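Local coordinates for protein chaperone CupB2 (Pseudomonas aeruginosa, PDB 3Q48) that probably acts as a periplasmic chaperone that helps fold pilus subunits and hand them on for fimbrial assembly, at residues A[111-116]-A[139-144]; A[182-187]-A[205-210]. All blocks are in the same frame, centred on the assembly; numbering follows the deposited sequence.

Contact 1: A[111-116]-A[139-144]; sequences ESLFWL and RFKLFF
Residues 112-116 pair antiparallel with residues 139-144, next to the edge strand 36-40 in the sheet of the N-terminal immunoglobulin-like domain of a PapD-family pilus chaperone. Six backbone hydrogen bonds join the two strands. Each of three hydrogen-bonded pairs gives one bond in each direction: Ser112 with Phe144, Phe114 with Leu142, and Leu116 with Phe140. The bond from Phe114 N to Leu142 O is 2.8 Å long and almost straight at hydrogen, 177°. Its return partner is less regular, because Leu142 N stands above the carbonyl plane of Phe114. CA-H...O contacts fill in between, such as Trp115 CA to Phe140 O at 3.3 Å.

The side chains divide between two faces of the sheet. Ser112, Phe114, Leu116, Phe140, Leu142 and Phe144 share one. There Phe114 CB meets Leu142 CB at 4.0 Å, and Ile64 of the adjacent strand 58-65 packs against Phe114, Leu116 and Leu142. Leu113, Trp115, Lys141 and Phe143 lie on the other, where Leu113 and Lys141 touch Met205 of the C-terminal domain. Leu113 runs alongside Phe143, and its CD1 branch does the touching, 3.9 Å from Phe143 CE1.

The Trp115 indole is held between two basic side chains. Lys141 lies alongside it and sets CG over one face of the six-membered ring, 3.7 Å from Trp115 CZ3. The guanidinium of Arg139 stacks on the opposite face, with planes 18° apart. This is also an off-centre cation-pi contact. The Arg139 chain is extended from CG to NE, which carries the guanidinium across to the indole. A salt bridge from Arg139 NH1 to Asp65 probably helps hold the group flat on the ring. Arg139 NH2 sits near the rim of the pyrrole part, 3.2 Å from Trp115 CG.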
loop_
_atom_site.group_PDB
_atom_site.type_symbol
_atom_site.label_atom_id
_atom_site.label_comp_id
_atom_site.label_asym_id
_atom_site.label_seq_id
_atom_site.Cartn_x
_atom_site.Cartn_y
_atom_site.Cartn_z
ATOM N N GLU A 111 -10.587 3.728 5.385
ATOM C CA GLU A 111 -10.005 3.390 4.097
ATOM C C GLU A 111 -10.360 1.941 3.771
ATOM O O GLU A 111 -10.516 1.088 4.675
ATOM C CB GLU A 111 -8.479 3.570 4.174
ATOM C CG GLU A 111 -8.046 4.974 3.836
ATOM C CD GLU A 111 -6.519 5.197 3.882
ATOM O OE1 GLU A 111 -5.758 4.400 4.540
ATOM O OE2 GLU A 111 -6.096 6.200 3.263
ATOM N N SER A 112 -10.506 1.674 2.480
ATOM C CA SER A 112 -10.490 0.282 1.960
ATOM C C SER A 112 -9.229 -0.012 1.136
ATOM O O SER A 112 -8.674 0.868 0.457
ATOM C CB SER A 112 -11.732 -0.016 1.165
ATOM O OG SER A 112 -12.834 -0.078 2.059
ATOM N N LEU A 113 -8.781 -1.258 1.262
ATOM C CA LEU A 113 -7.558 -1.721 0.628
ATOM C C LEU A 113 -7.807 -2.674 -0.561
ATOM O O LEU A 113 -8.468 -3.708 -0.414
ATOM C CB LEU A 113 -6.724 -2.401 1.670
ATOM C CG LEU A 113 -5.440 -3.003 1.138
ATOM C CD1 LEU A 113 -4.439 -1.958 0.560
ATOM C CD2 LEU A 113 -4.907 -3.840 2.314
ATOM N N PHE A 114 -7.302 -2.271 -1.731
ATOM C CA PHE A 114 -7.295 -3.068 -2.958
ATOM C C PHE A 114 -5.869 -3.179 -3.525
ATOM O O PHE A 114 -4.918 -2.532 -3.027
ATOM C CB PHE A 114 -8.250 -2.464 -3.972
ATOM C CG PHE A 114 -9.707 -2.538 -3.543
ATOM C CD1 PHE A 114 -10.486 -3.644 -3.872
ATOM C CD2 PHE A 114 -10.276 -1.531 -2.782
ATOM C CE1 PHE A 114 -11.827 -3.740 -3.477
ATOM C CE2 PHE A 114 -11.657 -1.619 -2.355
ATOM C CZ PHE A 114 -12.414 -2.720 -2.724
ATOM N N TRP A 115 -5.686 -4.010 -4.540
ATOM C CA TRP A 115 -4.340 -4.230 -5.026
ATOM C C TRP A 115 -4.337 -4.057 -6.519
ATOM O O TRP A 115 -5.180 -4.613 -7.208
ATOM C CB TRP A 115 -3.834 -5.621 -4.633
ATOM C CG TRP A 115 -3.699 -5.843 -3.127
ATOM C CD1 TRP A 115 -4.705 -6.229 -2.224
ATOM C CD2 TRP A 115 -2.513 -5.656 -2.343
ATOM N NE1 TRP A 115 -4.165 -6.343 -0.969
ATOM C CE2 TRP A 115 -2.833 -5.991 -1.013
ATOM C CE3 TRP A 115 -1.199 -5.291 -2.652
ATOM C CZ2 TRP A 115 -1.887 -5.924 0.021
ATOM C CZ3 TRP A 115 -0.251 -5.268 -1.632
ATOM C CH2 TRP A 115 -0.606 -5.584 -0.316
ATOM N N LEU A 116 -3.430 -3.227 -7.015
ATOM C CA LEU A 116 -3.230 -3.104 -8.450
ATOM C C LEU A 116 -2.123 -4.043 -8.834
ATOM O O LEU A 116 -1.059 -4.053 -8.183
ATOM C CB LEU A 116 -2.849 -1.685 -8.831
ATOM C CG LEU A 116 -2.541 -1.373 -10.278
ATOM C CD1 LEU A 116 -3.678 -1.714 -11.242
ATOM C CD2 LEU A 116 -2.200 0.110 -10.327
ATOM N N ARG A 139 2.851 -5.638 -7.858
ATOM C CA ARG A 139 1.670 -5.593 -7.009
ATOM C C ARG A 139 1.673 -4.388 -6.070
ATOM O O ARG A 139 2.454 -4.388 -5.126
ATOM C CB ARG A 139 1.624 -6.883 -6.215
ATOM C CG ARG A 139 0.247 -7.213 -5.705
ATOM C CD ARG A 139 0.136 -8.624 -5.230
ATOM N NE ARG A 139 -0.983 -8.678 -4.310
ATOM C CZ ARG A 139 -2.238 -8.914 -4.675
ATOM N NH1 ARG A 139 -2.555 -9.135 -5.956
ATOM N NH2 ARG A 139 -3.176 -8.960 -3.748
ATOM N N PHE A 140 0.805 -3.385 -6.329
ATOM C CA PHE A 140 0.684 -2.074 -5.574
ATOM C C PHE A 140 -0.589 -1.898 -4.706
ATOM O O PHE A 140 -1.685 -2.282 -5.099
ATOM C CB PHE A 140 0.771 -0.869 -6.548
ATOM C CG PHE A 140 1.913 -0.985 -7.498
ATOM C CD1 PHE A 140 3.177 -0.505 -7.137
ATOM C CD2 PHE A 140 1.768 -1.697 -8.705
ATOM C CE1 PHE A 140 4.293 -0.690 -8.001
ATOM C CE2 PHE A 140 2.841 -1.877 -9.552
ATOM C CZ PHE A 140 4.112 -1.373 -9.217
ATOM N N LYS A 141 -0.446 -1.291 -3.536
ATOM C CA LYS A 141 -1.579 -1.073 -2.698
ATOM C C LYS A 141 -2.436 -0.007 -3.323
ATOM O O LYS A 141 -1.910 1.028 -3.789
ATOM C CB LYS A 141 -1.135 -0.624 -1.314
ATOM C CG LYS A 141 -0.529 -1.714 -0.536
ATOM C CD LYS A 141 0.180 -1.178 0.708
ATOM C CE LYS A 141 1.089 -2.330 1.229
ATOM N NZ LYS A 141 1.964 -1.950 2.375
ATOM N N LEU A 142 -3.750 -0.240 -3.312
ATOM C CA LEU A 142 -4.717 0.813 -3.656
ATOM C C LEU A 142 -5.582 1.154 -2.425
ATOM O O LEU A 142 -6.261 0.306 -1.855
ATOM C CB LEU A 142 -5.562 0.396 -4.857
ATOM C CG LEU A 142 -6.301 1.435 -5.743
ATOM C CD1 LEU A 142 -6.857 0.748 -6.966
ATOM C CD2 LEU A 142 -7.452 2.087 -5.047
ATOM N N PHE A 143 -5.511 2.390 -1.983
ATOM C CA PHE A 143 -6.284 2.860 -0.847
ATOM C C PHE A 143 -7.511 3.679 -1.297
ATOM O O PHE A 143 -7.401 4.804 -1.792
ATOM C CB PHE A 143 -5.416 3.706 0.111
ATOM C CG PHE A 143 -4.173 3.000 0.610
ATOM C CD1 PHE A 143 -4.252 2.006 1.576
ATOM C CD2 PHE A 143 -2.920 3.364 0.129
ATOM C CE1 PHE A 143 -3.079 1.355 2.048
ATOM C CE2 PHE A 143 -1.743 2.743 0.590
ATOM C CZ PHE A 143 -1.813 1.763 1.543
ATOM N N PHE A 144 -8.694 3.107 -1.125
ATOM C CA PHE A 144 -9.897 3.902 -1.331
ATOM C C PHE A 144 -10.128 4.680 -0.062
ATOM O O PHE A 144 -10.236 4.074 1.026
ATOM C CB PHE A 144 -11.096 3.039 -1.553
ATOM C CG PHE A 144 -12.303 3.811 -1.808
ATOM C CD1 PHE A 144 -12.519 4.368 -3.079
ATOM C CD2 PHE A 144 -13.227 4.028 -0.785
ATOM C CE1 PHE A 144 -13.691 5.116 -3.365
ATOM C CE2 PHE A 144 -14.417 4.812 -1.034
ATOM C CZ PHE A 144 -14.641 5.356 -2.332
#

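Contact 2: A[182-187]-A[205-210]; sequences PYYVSF and MVAPFS
Tyr184 and Pro208 form the apolar centre. Pro208 CD sits almost exactly over the middle of the Tyr184 ring, 3.5 Å from its centroid and 8° off the ring normal. This is a CH-pi contact. Ala207 meets the same ring obliquely, with its CB 3.6 Å from Tyr184 CE1. Met205 adds a Met-aromatic contact, also oblique, in which SD lies 3.7 Å from Tyr184 CD1. The methionine chain is extended as far as SD (chi2 170°), which brings the sulfur beside the tyrosine; the chain then bends at chi3.

A second apolar group lies on the other face of the sheet. Val206 CG1 occupies the position between the backbone N and the carbonyl carbon, chi1 69°. It touches both Val185 CB and Phe187 CE2, the latter at 3.8 Å. Val232 of strand 227-233 packs against Val185 and Phe187.

These residues belong to the C-terminal immunoglobulin-like domain of the chaperone. Strands 185-194 and 197-206 make a beta hairpin, and the contact lies at its open end. Two backbone bonds join Val185 and Val206 as an antiparallel hydrogen-bonded pair, and Val185 N reaches Val206 O at 2.9 Å. Ser186 and Met205 follow as a non-hydrogen-bonded pair. Towards Pro182 and Phe209 the segments leave regular strand geometry. Pro208 CG still packs on Pro182 O at 3.2 Å, and the Phe209 ring approaches Pro182 obliquely.

At the polar edge, Ser186 OG is 3.5 Å from Met205 SD and has a weak hydrogen bond from Lys141 NZ of the other domain. Residues 207-210 form a type II beta turn. Inside it, Ser210 OG donates to Pro208 O at 2.9 Å, coming from above the carbonyl plane.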
loop_
_atom_site.group_PDB
_atom_site.type_symbol
_atom_site.label_atom_id
_atom_site.label_comp_id
_atom_site.label_asym_id
_atom_site.label_seq_id
_atom_site.Cartn_x
_atom_site.Cartn_y
_atom_site.Cartn_z
ATOM N N PRO A 182 -8.605 5.601 11.252
ATOM C CA PRO A 182 -9.286 5.007 10.071
ATOM C C PRO A 182 -8.401 4.602 8.900
ATOM O O PRO A 182 -8.927 4.100 7.900
ATOM C CB PRO A 182 -10.364 6.067 9.666
ATOM C CG PRO A 182 -9.969 7.376 10.356
ATOM C CD PRO A 182 -8.975 7.021 11.491
ATOM N N TYR A 183 -7.069 4.752 9.029
ATOM C CA TYR A 183 -6.122 4.658 7.905
ATOM C C TYR A 183 -5.254 3.437 8.018
ATOM O O TYR A 183 -4.879 3.034 9.106
ATOM C CB TYR A 183 -5.201 5.863 7.893
ATOM C CG TYR A 183 -5.919 7.161 7.937
ATOM C CD1 TYR A 183 -6.401 7.747 6.762
ATOM C CD2 TYR A 183 -6.134 7.819 9.159
ATOM C CE1 TYR A 183 -7.111 8.975 6.783
ATOM C CE2 TYR A 183 -6.852 9.005 9.197
ATOM C CZ TYR A 183 -7.327 9.577 8.010
ATOM O OH TYR A 183 -8.015 10.772 8.081
ATOM N N TYR A 184 -4.887 2.858 6.888
ATOM C CA TYR A 184 -3.807 1.887 6.903
ATOM C C TYR A 184 -2.548 2.652 7.275
ATOM O O TYR A 184 -2.418 3.866 6.972
ATOM C CB TYR A 184 -3.677 1.186 5.523
ATOM C CG TYR A 184 -4.821 0.191 5.292
ATOM C CD1 TYR A 184 -4.669 -1.155 5.612
ATOM C CD2 TYR A 184 -6.065 0.620 4.813
ATOM C CE1 TYR A 184 -5.752 -2.058 5.445
ATOM C CE2 TYR A 184 -7.118 -0.246 4.637
ATOM C CZ TYR A 184 -6.965 -1.582 4.965
ATOM O OH TYR A 184 -8.029 -2.445 4.823
ATOM N N VAL A 185 -1.631 1.985 7.961
ATOM C CA VAL A 185 -0.344 2.581 8.201
ATOM C C VAL A 185 0.634 1.560 7.741
ATOM O O VAL A 185 0.620 0.451 8.227
ATOM C CB VAL A 185 -0.180 2.933 9.705
ATOM C CG1 VAL A 185 1.343 3.449 10.058
ATOM C CG2 VAL A 185 -1.244 3.950 10.099
ATOM N N SER A 186 1.451 1.902 6.763
ATOM C CA SER A 186 2.462 0.969 6.232
ATOM C C SER A 186 3.832 1.276 6.800
ATOM O O SER A 186 4.277 2.422 6.736
ATOM C CB SER A 186 2.525 1.065 4.698
ATOM O OG SER A 186 1.245 0.755 4.184
ATOM N N PHE A 187 4.481 0.261 7.346
ATOM C CA PHE A 187 5.806 0.408 7.932
ATOM C C PHE A 187 6.902 -0.086 6.990
ATOM O O PHE A 187 6.845 -1.255 6.559
ATOM C CB PHE A 187 5.933 -0.410 9.223
ATOM C CG PHE A 187 4.881 -0.118 10.241
ATOM C CD1 PHE A 187 5.030 0.939 11.135
ATOM C CD2 PHE A 187 3.759 -0.950 10.358
ATOM C CE1 PHE A 187 4.039 1.203 12.087
ATOM C CE2 PHE A 187 2.773 -0.701 11.325
ATOM C CZ PHE A 187 2.913 0.371 12.186
ATOM N N MET A 205 2.124 -3.744 7.702
ATOM C CA MET A 205 1.056 -2.786 7.570
ATOM C C MET A 205 0.033 -3.161 8.608
ATOM O O MET A 205 -0.242 -4.355 8.816
ATOM C CB MET A 205 0.408 -2.898 6.188
ATOM C CG MET A 205 -0.606 -1.852 5.957
ATOM S SD MET A 205 -1.248 -1.709 4.279
ATOM C CE MET A 205 -1.822 -3.389 3.915
ATOM N N VAL A 206 -0.523 -2.136 9.239
ATOM C CA VAL A 206 -1.568 -2.314 10.189
ATOM C C VAL A 206 -2.794 -1.591 9.597
ATOM O O VAL A 206 -2.725 -0.463 9.077
ATOM C CB VAL A 206 -1.150 -1.821 11.627
ATOM C CG1 VAL A 206 -1.000 -0.273 11.694
ATOM C CG2 VAL A 206 -2.133 -2.320 12.698
ATOM N N ALA A 207 -3.903 -2.313 9.650
ATOM C CA ALA A 207 -5.185 -1.925 9.071
ATOM C C ALA A 207 -5.887 -1.002 10.066
ATOM O O ALA A 207 -5.614 -1.095 11.297
ATOM C CB ALA A 207 -6.021 -3.205 8.838
ATOM N N PRO A 208 -6.792 -0.134 9.563
ATOM C CA PRO A 208 -7.555 0.739 10.463
ATOM C C PRO A 208 -8.225 -0.061 11.621
ATOM O O PRO A 208 -8.686 -1.181 11.427
ATOM C CB PRO A 208 -8.662 1.332 9.566
ATOM C CG PRO A 208 -8.263 1.017 8.146
ATOM C CD PRO A 208 -7.397 -0.220 8.216
ATOM N N PHE A 209 -8.254 0.522 12.811
ATOM C CA PHE A 209 -8.972 -0.078 13.917
ATOM C C PHE A 209 -8.530 -1.549 14.160
ATOM O O PHE A 209 -9.348 -2.425 14.497
ATOM C CB PHE A 209 -10.481 0.103 13.703
ATOM C CG PHE A 209 -10.884 1.536 13.400
ATOM C CD1 PHE A 209 -10.606 2.572 14.302
ATOM C CD2 PHE A 209 -11.592 1.851 12.218
ATOM C CE1 PHE A 209 -11.025 3.916 14.046
ATOM C CE2 PHE A 209 -11.988 3.183 11.933
ATOM C CZ PHE A 209 -11.690 4.221 12.852
ATOM N N SER A 210 -7.228 -1.798 14.003
ATOM C CA SER A 210 -6.656 -3.151 14.182
ATOM C C SER A 210 -5.346 -3.143 14.943
ATOM O O SER A 210 -4.810 -2.096 15.256
ATOM C CB SER A 210 -6.411 -3.856 12.868
ATOM O OG SER A 210 -7.535 -3.779 12.019
#

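Overall arrangement
From the N terminus, contact 1 comes first. It brings 139-144 back beside 111-116 and closes a loop of 22 residues, part of which is not modelled. Contact 2 follows in series, where 205-210 returns to 182-187 and closes the hairpin of strands 185-194 and 197-206. The two loops neither nest nor cross. Contact 1 belongs to the seven-stranded mixed sheet of the N-terminal domain, and contact 2 to the C-terminal domain. Their centres are 12 Å apart, and they touch across the domain interface. Probable hydrogen bonds there join Glu111 OE1 to Tyr184 N and Glu111 N to Pro182 O.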